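Local coordinates for protein V-type ATP synthase alpha chain (PDB 5BN3) that belongs to the alpha chains of V-type ATP synthases and binds ADP and a magnesium ion in a P-loop nucleotide-binding domain, at residues A[146-151]-A[187-192]; A[229-234]-A[491-496]; A[236-241]-A[497-502]. One frame throughout, in Å; residues are numbered along the deposited sequence.

Contact 1. Residues A[146-151]-A[187-192]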
loop_
_atom_site.group_PDB
_atom_site.type_symbol
_atom_site.label_atom_id
_atom_site.label_comp_id
_atom_site.label_asym_id
_atom_site.label_seq_id
_atom_site.Cartn_x
_atom_site.Cartn_y
_atom_site.Cartn_z
ATOM N N VAL A 146 -45.789 28.834 -10.182
ATOM C CA VAL A 146 -45.482 29.079 -11.583
ATOM C C VAL A 146 -43.974 28.997 -11.785
ATOM O O VAL A 146 -43.212 29.284 -10.858
ATOM C CB VAL A 146 -46.022 30.450 -12.045
ATOM C CG1 VAL A 146 -47.527 30.508 -11.875
ATOM C CG2 VAL A 146 -45.370 31.574 -11.268
ATOM N N PRO A 147 -43.537 28.580 -12.986
ATOM C CA PRO A 147 -42.100 28.451 -13.260
ATOM C C PRO A 147 -41.355 29.755 -12.992
ATOM O O PRO A 147 -41.946 30.826 -13.143
ATOM C CB PRO A 147 -42.059 28.132 -14.756
ATOM C CG PRO A 147 -43.369 27.478 -15.035
ATOM C CD PRO A 147 -44.360 28.157 -14.135
ATOM N N PRO A 148 -40.078 29.665 -12.585
ATOM C CA PRO A 148 -39.271 30.853 -12.281
ATOM C C PRO A 148 -39.207 31.866 -13.427
ATOM O O PRO A 148 -39.004 33.053 -13.168
ATOM C CB PRO A 148 -37.879 30.268 -12.022
ATOM C CG PRO A 148 -38.149 28.901 -11.496
ATOM C CD PRO A 148 -39.371 28.417 -12.241
ATOM N N ASN A 149 -39.386 31.408 -14.664
ATOM C CA ASN A 149 -39.274 32.300 -15.818
ATOM C C ASN A 149 -40.573 32.955 -16.300
ATOM O O ASN A 149 -40.540 33.793 -17.203
ATOM C CB ASN A 149 -38.552 31.609 -16.988
ATOM C CG ASN A 149 -39.357 30.467 -17.599
ATOM O OD1 ASN A 149 -40.512 30.230 -17.242
ATOM N ND2 ASN A 149 -38.743 29.762 -18.544
ATOM N N VAL A 150 -41.711 32.584 -15.716
ATOM C CA VAL A 150 -42.969 33.213 -16.121
ATOM C C VAL A 150 -43.307 34.435 -15.264
ATOM O O VAL A 150 -43.058 34.464 -14.055
ATOM C CB VAL A 150 -44.162 32.217 -16.192
ATOM C CG1 VAL A 150 -43.680 30.828 -16.569
ATOM C CG2 VAL A 150 -44.925 32.179 -14.888
ATOM N N GLU A 151 -43.867 35.447 -15.917
ATOM C CA GLU A 151 -44.151 36.725 -15.284
ATOM C C GLU A 151 -45.177 37.460 -16.136
ATOM O O GLU A 151 -45.225 37.277 -17.354
ATOM C CB GLU A 151 -42.864 37.552 -15.176
ATOM C CG GLU A 151 -43.004 38.880 -14.441
ATOM C CD GLU A 151 -41.747 39.729 -14.529
ATOM O OE1 GLU A 151 -40.883 39.432 -15.382
ATOM O OE2 GLU A 151 -41.621 40.696 -13.746
ATOM N N PRO A 187 -29.706 23.733 -10.514
ATOM C CA PRO A 187 -30.268 24.077 -9.202
ATOM C C PRO A 187 -31.411 25.075 -9.338
ATOM O O PRO A 187 -31.294 26.024 -10.116
ATOM C CB PRO A 187 -29.090 24.740 -8.480
ATOM C CG PRO A 187 -27.871 24.215 -9.171
ATOM C CD PRO A 187 -28.270 24.050 -10.607
ATOM N N ARG A 188 -32.499 24.866 -8.604
ATOM C CA ARG A 188 -33.640 25.775 -8.673
ATOM C C ARG A 188 -33.372 27.058 -7.892
ATOM O O ARG A 188 -32.922 27.014 -6.745
ATOM C CB ARG A 188 -34.918 25.084 -8.184
ATOM C CG ARG A 188 -35.413 23.994 -9.131
ATOM C CD ARG A 188 -36.647 23.274 -8.599
ATOM N NE ARG A 188 -37.762 24.183 -8.338
ATOM C CZ ARG A 188 -38.622 24.606 -9.261
ATOM N NH1 ARG A 188 -38.499 24.211 -10.521
ATOM N NH2 ARG A 188 -39.605 25.428 -8.923
ATOM N N PRO A 189 -33.654 28.210 -8.520
ATOM C CA PRO A 189 -33.358 29.528 -7.947
ATOM C C PRO A 189 -34.193 29.844 -6.713
ATOM O O PRO A 189 -35.278 29.289 -6.525
ATOM C CB PRO A 189 -33.731 30.492 -9.078
ATOM C CG PRO A 189 -34.764 29.758 -9.867
ATOM C CD PRO A 189 -34.332 28.317 -9.825
ATOM N N TYR A 190 -33.664 30.733 -5.880
ATOM C CA TYR A 190 -34.353 31.228 -4.695
ATOM C C TYR A 190 -33.866 32.649 -4.460
ATOM O O TYR A 190 -33.021 33.141 -5.209
ATOM C CB TYR A 190 -34.053 30.342 -3.480
ATOM C CG TYR A 190 -32.582 30.103 -3.239
ATOM C CD1 TYR A 190 -31.931 29.029 -3.826
ATOM C CD2 TYR A 190 -31.846 30.946 -2.418
ATOM C CE1 TYR A 190 -30.592 28.804 -3.611
ATOM C CE2 TYR A 190 -30.506 30.727 -2.196
ATOM C CZ TYR A 190 -29.885 29.655 -2.795
ATOM O OH TYR A 190 -28.548 29.432 -2.576
ATOM N N LYS A 191 -34.380 33.312 -3.429
ATOM C CA LYS A 191 -33.989 34.699 -3.179
ATOM C C LYS A 191 -32.707 34.835 -2.363
ATOM O O LYS A 191 -31.771 35.511 -2.789
ATOM C CB LYS A 191 -35.137 35.497 -2.551
ATOM C CG LYS A 191 -36.217 35.879 -3.550
ATOM C CD LYS A 191 -37.160 36.929 -2.986
ATOM C CE LYS A 191 -38.024 37.525 -4.084
ATOM N NZ LYS A 191 -38.919 38.598 -3.570
ATOM N N GLU A 192 -32.660 34.197 -1.197
ATOM C CA GLU A 192 -31.444 34.222 -0.384
ATOM C C GLU A 192 -31.365 33.066 0.609
ATOM O O GLU A 192 -32.388 32.536 1.055
ATOM C CB GLU A 192 -31.305 35.560 0.355
ATOM C CG GLU A 192 -32.272 35.754 1.514
ATOM C CD GLU A 192 -32.160 37.134 2.141
ATOM O OE1 GLU A 192 -31.872 38.101 1.403
ATOM O OE2 GLU A 192 -32.360 37.252 3.369
HETATM O O HOH W 1 -41.346 27.518 -9.729
#
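P148 and P189 meet ring to ring with no direct hydrogen bond between their two loops: CB of P148 lies 3.8 Å from CG of P189, and the two pyrrolidine rings cross at about a right angle. Proline suits both positions, because a rigid ring without an N-H offers a small apolar surface and asks for no backbone partner. The ring of P148 is presented by a type I beta turn from P147 to V150, closed by V150 N donating to P147 O at 3.1 Å; P148, second in the turn, has the phi that proline's ring imposes. The polar link is indirect. One water donates to V146 O at 2.8 Å and accepts from R188 NH2, also at 2.8 Å. R188 brings its guanidinium there by bending at chi3 (58°), and its NH2 passes CD of P148 obliquely. The charge has its stronger partner in D310, with H180 taking a further N-H and W182 a cation-pi contact. W182, on strand 180-183, also touches both prolines, and L366 adds a second apolar neighbour. The contact thus joins the turn between strands 140-145 and 152-157 of the barrel-sandwich region to the linker that runs past helix 293-309 to strand 192-193.

Contact 2. Residues A[229-234]-A[491-496]; sequences KTVLNQ and QDAFDE. With MG (magnesium ion), chain K; ADP (adenosine-5'-diphosphate), chain C.
V231 touches both A493 and F494: its CG1 lies 3.7 Å from A493 CB, and its CG2 meets the edge of the F494 ring 4.0 Å from CZ. The branched valine can do this because CG1 stands anti to the backbone N (chi1 170°), which also brings that methyl against the adenine of ADP near N7 and C5. A493 gives the base its N-H, which points nearly straight at N1 (3.0 Å, 172°), while Q491 O accepts from N6. A small residue suits this place, since its methyl touches the adenine near N1 and N6 and also sits over the centre of one face of the F494 ring. F494 lies on the same side of the adenine plane as V231, toward the C2 and N3 edge, with CE2 close to O2' of the ribose. At the phosphate end the helix start shows the Walker A, or P-loop, arrangement of this family of nucleotide-binding domains. Backbone amides of K229, T230 and V231 donate to O1B, O2B and O1A, and K229 bends its long chain at chi3 and chi4 to set NZ 2.6 Å from O1B, a lysine's charge answering that of the phosphate. T230 uses its hydroxyl as a ligand of the magnesium ion (OG1 at 2.0 Å), alongside ADP O2B and four waters; D320 is a further partner of OG1. Behind this shell, N233 ND2 and N233 N reach K229 O from opposite faces of its plane, and N233 OD1 is held by N318. The adenine loop is shaped by an Asx turn, in which D492 OD1 accepts from F494 N at 3.0 Å. From a neighbouring subunit, the chain of NEQ263, R326 bonds to ADP and Y297 packs on K229.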
loop_
_atom_site.group_PDB
_atom_site.type_symbol
_atom_site.label_atom_id
_atom_site.label_comp_id
_atom_site.label_asym_id
_atom_site.label_seq_id
_atom_site.Cartn_x
_atom_site.Cartn_y
_atom_site.Cartn_z
ATOM N N LYS A 229 -26.868 1.605 8.019
ATOM C CA LYS A 229 -27.154 2.826 7.258
ATOM C C LYS A 229 -28.590 2.880 6.753
ATOM O O LYS A 229 -29.280 3.889 6.911
ATOM C CB LYS A 229 -26.250 2.915 6.026
ATOM C CG LYS A 229 -24.783 3.154 6.270
ATOM C CD LYS A 229 -24.067 3.117 4.932
ATOM C CE LYS A 229 -23.151 1.917 4.814
ATOM N NZ LYS A 229 -23.774 0.600 5.088
ATOM N N THR A 230 -29.020 1.795 6.118
ATOM C CA THR A 230 -30.333 1.742 5.476
ATOM C C THR A 230 -31.477 1.854 6.484
ATOM O O THR A 230 -32.430 2.602 6.269
ATOM C CB THR A 230 -30.491 0.457 4.637
ATOM O OG1 THR A 230 -29.557 0.482 3.546
ATOM C CG2 THR A 230 -31.902 0.343 4.089
ATOM N N VAL A 231 -31.376 1.115 7.585
ATOM C CA VAL A 231 -32.379 1.188 8.640
ATOM C C VAL A 231 -32.417 2.586 9.251
ATOM O O VAL A 231 -33.494 3.138 9.488
ATOM C CB VAL A 231 -32.124 0.130 9.737
ATOM C CG1 VAL A 231 -33.016 0.378 10.939
ATOM C CG2 VAL A 231 -32.363 -1.264 9.186
ATOM N N LEU A 232 -31.244 3.165 9.483
ATOM C CA LEU A 232 -31.165 4.502 10.065
ATOM C C LEU A 232 -31.828 5.539 9.170
ATOM O O LEU A 232 -32.585 6.379 9.647
ATOM C CB LEU A 232 -29.712 4.900 10.340
ATOM C CG LEU A 232 -29.564 6.252 11.045
ATOM C CD1 LEU A 232 -30.275 6.215 12.382
ATOM C CD2 LEU A 232 -28.107 6.633 11.236
ATOM N N ASN A 233 -31.550 5.475 7.872
ATOM C CA ASN A 233 -32.169 6.398 6.925
ATOM C C ASN A 233 -33.677 6.190 6.806
ATOM O O ASN A 233 -34.433 7.155 6.674
ATOM C CB ASN A 233 -31.498 6.300 5.552
ATOM C CG ASN A 233 -30.324 7.252 5.408
ATOM O OD1 ASN A 233 -30.493 8.408 5.012
ATOM N ND2 ASN A 233 -29.127 6.773 5.725
ATOM N N GLN A 234 -34.110 4.930 6.855
ATOM C CA GLN A 234 -35.534 4.608 6.813
ATOM C C GLN A 234 -36.254 5.091 8.069
ATOM O O GLN A 234 -37.399 5.532 8.000
ATOM C CB GLN A 234 -35.747 3.100 6.624
ATOM C CG GLN A 234 -35.465 2.599 5.210
ATOM C CD GLN A 234 -35.635 1.096 5.070
ATOM O OE1 GLN A 234 -35.744 0.374 6.064
ATOM N NE2 GLN A 234 -35.659 0.618 3.831
ATOM N N GLN A 491 -31.702 2.098 20.281
ATOM C CA GLN A 491 -33.099 2.310 19.928
ATOM C C GLN A 491 -33.539 1.273 18.898
ATOM O O GLN A 491 -33.018 1.234 17.780
ATOM C CB GLN A 491 -33.307 3.734 19.398
ATOM C CG GLN A 491 -34.767 4.112 19.177
ATOM C CD GLN A 491 -34.968 5.603 18.987
ATOM O OE1 GLN A 491 -34.085 6.408 19.289
ATOM N NE2 GLN A 491 -36.139 5.980 18.484
ATOM N N ASP A 492 -34.491 0.429 19.287
ATOM C CA ASP A 492 -34.957 -0.665 18.438
ATOM C C ASP A 492 -35.919 -0.145 17.372
ATOM O O ASP A 492 -37.039 0.267 17.675
ATOM C CB ASP A 492 -35.643 -1.737 19.291
ATOM C CG ASP A 492 -35.837 -3.048 18.550
ATOM O OD1 ASP A 492 -35.759 -3.063 17.302
ATOM O OD2 ASP A 492 -36.078 -4.073 19.220
ATOM N N ALA A 493 -35.477 -0.176 16.118
ATOM C CA ALA A 493 -36.277 0.324 15.004
ATOM C C ALA A 493 -37.505 -0.538 14.737
ATOM O O ALA A 493 -38.444 -0.100 14.069
ATOM C CB ALA A 493 -35.427 0.405 13.758
ATOM N N PHE A 494 -37.488 -1.764 15.248
ATOM C CA PHE A 494 -38.559 -2.712 14.963
ATOM C C PHE A 494 -39.326 -3.133 16.214
ATOM O O PHE A 494 -39.927 -4.207 16.257
ATOM C CB PHE A 494 -38.002 -3.920 14.206
ATOM C CG PHE A 494 -37.163 -3.540 13.020
ATOM C CD1 PHE A 494 -37.734 -2.898 11.931
ATOM C CD2 PHE A 494 -35.802 -3.804 13.000
ATOM C CE1 PHE A 494 -36.966 -2.534 10.840
ATOM C CE2 PHE A 494 -35.026 -3.443 11.910
ATOM C CZ PHE A 494 -35.611 -2.807 10.828
ATOM N N ASP A 495 -39.298 -2.274 17.228
ATOM C CA ASP A 495 -40.187 -2.415 18.373
ATOM C C ASP A 495 -41.250 -1.330 18.276
ATOM O O ASP A 495 -40.935 -0.175 17.993
ATOM C CB ASP A 495 -39.421 -2.288 19.690
ATOM C CG ASP A 495 -40.318 -2.453 20.903
ATOM O OD1 ASP A 495 -40.544 -3.608 21.325
ATOM O OD2 ASP A 495 -40.800 -1.432 21.437
ATOM N N GLU A 496 -42.506 -1.707 18.503
ATOM C CA GLU A 496 -43.638 -0.800 18.324
ATOM C C GLU A 496 -43.554 0.443 19.210
ATOM O O GLU A 496 -44.023 1.518 18.833
ATOM C CB GLU A 496 -44.947 -1.550 18.591
ATOM C CG GLU A 496 -46.200 -0.828 18.119
ATOM C CD GLU A 496 -47.462 -1.635 18.360
ATOM O OE1 GLU A 496 -47.427 -2.566 19.194
ATOM O OE2 GLU A 496 -48.489 -1.341 17.712
HETATM MG MG MG K . -28.012 -0.833 3.231
HETATM P PB ADP C . -26.372 -1.425 6.011
HETATM O O1B ADP C . -25.402 -0.514 6.714
HETATM O O2B ADP C . -27.438 -0.718 5.220
HETATM O O3B ADP C . -25.706 -2.567 5.288
HETATM P PA ADP C . -28.746 -2.259 7.412
HETATM O O1A ADP C . -29.373 -0.902 7.547
HETATM O O2A ADP C . -29.256 -3.217 6.367
HETATM O O3A ADP C . -27.147 -2.103 7.258
HETATM O "O5'" ADP C . -28.838 -2.982 8.847
HETATM C "C5'" ADP C . -28.145 -4.210 9.070
HETATM C "C4'" ADP C . -28.858 -5.025 10.142
HETATM O "O4'" ADP C . -28.869 -4.312 11.385
HETATM C "C3'" ADP C . -30.298 -5.275 9.730
HETATM O "O3'" ADP C . -30.569 -6.678 9.786
HETATM C "C2'" ADP C . -31.131 -4.525 10.747
HETATM O "O2'" ADP C . -32.253 -5.297 11.173
HETATM C "C1'" ADP C . -30.195 -4.249 11.911
HETATM N N9 ADP C . -30.470 -2.901 12.464
HETATM C C8 ADP C . -29.905 -1.747 12.062
HETATM N N7 ADP C . -30.383 -0.697 12.776
HETATM C C5 ADP C . -31.273 -1.180 13.663
HETATM C C6 ADP C . -32.141 -0.613 14.721
HETATM N N6 ADP C . -32.152 0.719 14.984
HETATM N N1 ADP C . -32.917 -1.477 15.414
HETATM C C2 ADP C . -32.914 -2.802 15.164
HETATM N N3 ADP C . -32.153 -3.382 14.221
HETATM C C4 ADP C . -31.325 -2.635 13.453
HETATM O O HOH W 2 -29.297 -2.325 3.884
HETATM O O HOH W 3 -26.411 -2.116 2.872
HETATM O O HOH W 4 -26.903 0.735 2.463
HETATM O O HOH W 5 -28.737 -1.038 1.283
#

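Contact 3. Residues A[236-241]-A[497-502]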
loop_
_atom_site.group_PDB
_atom_site.type_symbol
_atom_site.label_atom_id
_atom_site.label_comp_id
_atom_site.label_asym_id
_atom_site.label_seq_id
_atom_site.Cartn_x
_atom_site.Cartn_y
_atom_site.Cartn_z
ATOM N N ILE A 236 -35.337 7.712 9.816
ATOM C CA ILE A 236 -35.455 9.146 9.595
ATOM C C ILE A 236 -36.609 9.424 8.633
ATOM O O ILE A 236 -37.442 10.281 8.897
ATOM C CB ILE A 236 -34.142 9.743 9.043
ATOM C CG1 ILE A 236 -33.015 9.578 10.068
ATOM C CG2 ILE A 236 -34.326 11.208 8.694
ATOM C CD1 ILE A 236 -31.655 10.019 9.563
ATOM N N ALA A 237 -36.669 8.681 7.532
ATOM C CA ALA A 237 -37.754 8.840 6.566
ATOM C C ALA A 237 -39.129 8.609 7.202
ATOM O O ALA A 237 -40.116 9.225 6.797
ATOM C CB ALA A 237 -37.547 7.907 5.389
ATOM N N LYS A 238 -39.186 7.727 8.198
ATOM C CA LYS A 238 -40.431 7.429 8.909
ATOM C C LYS A 238 -40.888 8.553 9.826
ATOM O O LYS A 238 -42.006 9.050 9.701
ATOM C CB LYS A 238 -40.268 6.172 9.772
ATOM C CG LYS A 238 -40.459 4.844 9.066
ATOM C CD LYS A 238 -40.454 3.715 10.094
ATOM C CE LYS A 238 -40.048 2.389 9.481
ATOM N NZ LYS A 238 -39.867 1.345 10.527
ATOM N N TRP A 239 -40.024 8.939 10.760
ATOM C CA TRP A 239 -40.447 9.778 11.881
ATOM C C TRP A 239 -39.964 11.227 11.864
ATOM O O TRP A 239 -40.269 11.984 12.784
ATOM C CB TRP A 239 -40.022 9.139 13.209
ATOM C CG TRP A 239 -40.393 7.688 13.363
ATOM C CD1 TRP A 239 -39.559 6.662 13.715
ATOM C CD2 TRP A 239 -41.691 7.103 13.183
ATOM N NE1 TRP A 239 -40.256 5.481 13.762
ATOM C CE2 TRP A 239 -41.566 5.722 13.440
ATOM C CE3 TRP A 239 -42.944 7.612 12.831
ATOM C CZ2 TRP A 239 -42.650 4.846 13.354
ATOM C CZ3 TRP A 239 -44.014 6.744 12.744
ATOM C CH2 TRP A 239 -43.862 5.377 13.005
ATOM N N ALA A 240 -39.206 11.618 10.843
ATOM C CA ALA A 240 -38.665 12.979 10.808
ATOM C C ALA A 240 -39.757 14.042 10.814
ATOM O O ALA A 240 -40.797 13.894 10.167
ATOM C CB ALA A 240 -37.759 13.178 9.611
ATOM N N ASP A 241 -39.507 15.112 11.560
ATOM C CA ASP A 241 -40.393 16.263 11.576
ATOM C C ASP A 241 -40.187 17.007 10.258
ATOM O O ASP A 241 -39.269 17.819 10.124
ATOM C CB ASP A 241 -40.057 17.152 12.772
ATOM C CG ASP A 241 -41.124 18.190 13.055
ATOM O OD1 ASP A 241 -42.222 18.101 12.468
ATOM O OD2 ASP A 241 -40.862 19.094 13.877
ATOM N N ASN A 497 -42.950 0.295 20.384
ATOM C CA ASN A 497 -42.858 1.398 21.336
ATOM C C ASN A 497 -41.573 2.221 21.221
ATOM O O ASN A 497 -41.578 3.419 21.492
ATOM C CB ASN A 497 -43.018 0.880 22.770
ATOM C CG ASN A 497 -44.430 0.414 23.071
ATOM O OD1 ASN A 497 -45.403 0.961 22.550
ATOM N ND2 ASN A 497 -44.550 -0.600 23.919
ATOM N N ASP A 498 -40.476 1.583 20.824
ATOM C CA ASP A 498 -39.177 2.258 20.818
ATOM C C ASP A 498 -38.794 2.859 19.464
ATOM O O ASP A 498 -37.928 3.732 19.398
ATOM C CB ASP A 498 -38.081 1.304 21.304
ATOM C CG ASP A 498 -36.830 2.034 21.756
ATOM O OD1 ASP A 498 -36.921 3.227 22.114
ATOM O OD2 ASP A 498 -35.749 1.408 21.768
ATOM N N SER A 499 -39.442 2.403 18.395
ATOM C CA SER A 499 -39.129 2.863 17.039
ATOM C C SER A 499 -39.126 4.386 16.912
ATOM O O SER A 499 -38.179 4.970 16.382
ATOM C CB SER A 499 -40.106 2.252 16.033
ATOM O OG SER A 499 -39.817 2.696 14.720
ATOM N N TYR A 500 -40.180 5.020 17.416
ATOM C CA TYR A 500 -40.265 6.474 17.442
ATOM C C TYR A 500 -40.036 7.004 18.853
ATOM O O TYR A 500 -40.597 6.486 19.821
ATOM C CB TYR A 500 -41.627 6.936 16.920
ATOM C CG TYR A 500 -41.882 8.422 17.064
ATOM C CD1 TYR A 500 -40.994 9.353 16.544
ATOM C CD2 TYR A 500 -43.021 8.891 17.702
ATOM C CE1 TYR A 500 -41.227 10.710 16.665
ATOM C CE2 TYR A 500 -43.264 10.248 17.829
ATOM C CZ TYR A 500 -42.363 11.150 17.307
ATOM O OH TYR A 500 -42.591 12.499 17.426
ATOM N N SER A 501 -39.205 8.034 18.966
ATOM C CA SER A 501 -38.933 8.656 20.257
ATOM C C SER A 501 -39.212 10.152 20.200
ATOM O O SER A 501 -38.371 10.931 19.746
ATOM C CB SER A 501 -37.485 8.404 20.688
ATOM O OG SER A 501 -37.268 8.841 22.020
ATOM N N PRO A 502 -40.403 10.562 20.662
ATOM C CA PRO A 502 -40.731 11.991 20.701
ATOM C C PRO A 502 -39.872 12.694 21.745
ATOM O O PRO A 502 -39.327 12.023 22.626
ATOM C CB PRO A 502 -42.203 11.998 21.125
ATOM C CG PRO A 502 -42.377 10.731 21.899
ATOM C CD PRO A 502 -41.473 9.726 21.234
#
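W239 lays one face of its indole against Y500, whose CB sits 3.6 Å from the centroid of the five-membered ring and only 4° off its normal, a CH-pi contact. It forms where helix 229-239, the helix that follows the P-loop of the nucleotide-binding domain, ends against the loop leading to helix 503-523 of the C-terminal domain. The opposite face of the indole is covered by CB of K238, so the flat ring is held between an aliphatic carbon on its own helix and one from the partner loop. The phenol ring of Y500 is inclined to the indole, its plane at 42°, and CD1 comes to 3.5 Å from W239 CB. Y500 can offer both its CB and its ring because CG stands anti to the backbone N, which swings the ring past the base of the tryptophan. P502 N lies over the centre of one face of that phenol, and P270 touches the same side chain. Tryptophan suits this site in having both a broad apolar face and one N-H at the rim. A small serine hydroxyl can come up to that rim, and S499 OG is also bonded to Q235 and to A493 O. W239 NE1 donates to S499 OG at 3.0 Å, with the oxygen lying only 7° out of the indole plane.

Along the chain, contact 1 closes before contacts 2 and 3 open, whereas the latter two interleave. Residues 229-234 and 236-241 follow one another on helix 229-239. Their partners, 491-496 and 497-502, are consecutive parts of the loop that precedes helix 503-523. The centres of contacts 2 and 3 are 9 Å apart, and together they fasten the nucleotide-binding domain to the C-terminal domain, from the ADP pocket to the far end of the helix. D492 N and D498 OD2, 2.9 Å apart, join the two directly. Contact 1, centred 37 Å from contact 2 and 34 Å from contact 3, lies across the chain's centre from contact 2 and ties the barrel-sandwich region to the linker entering the nucleotide-binding domain.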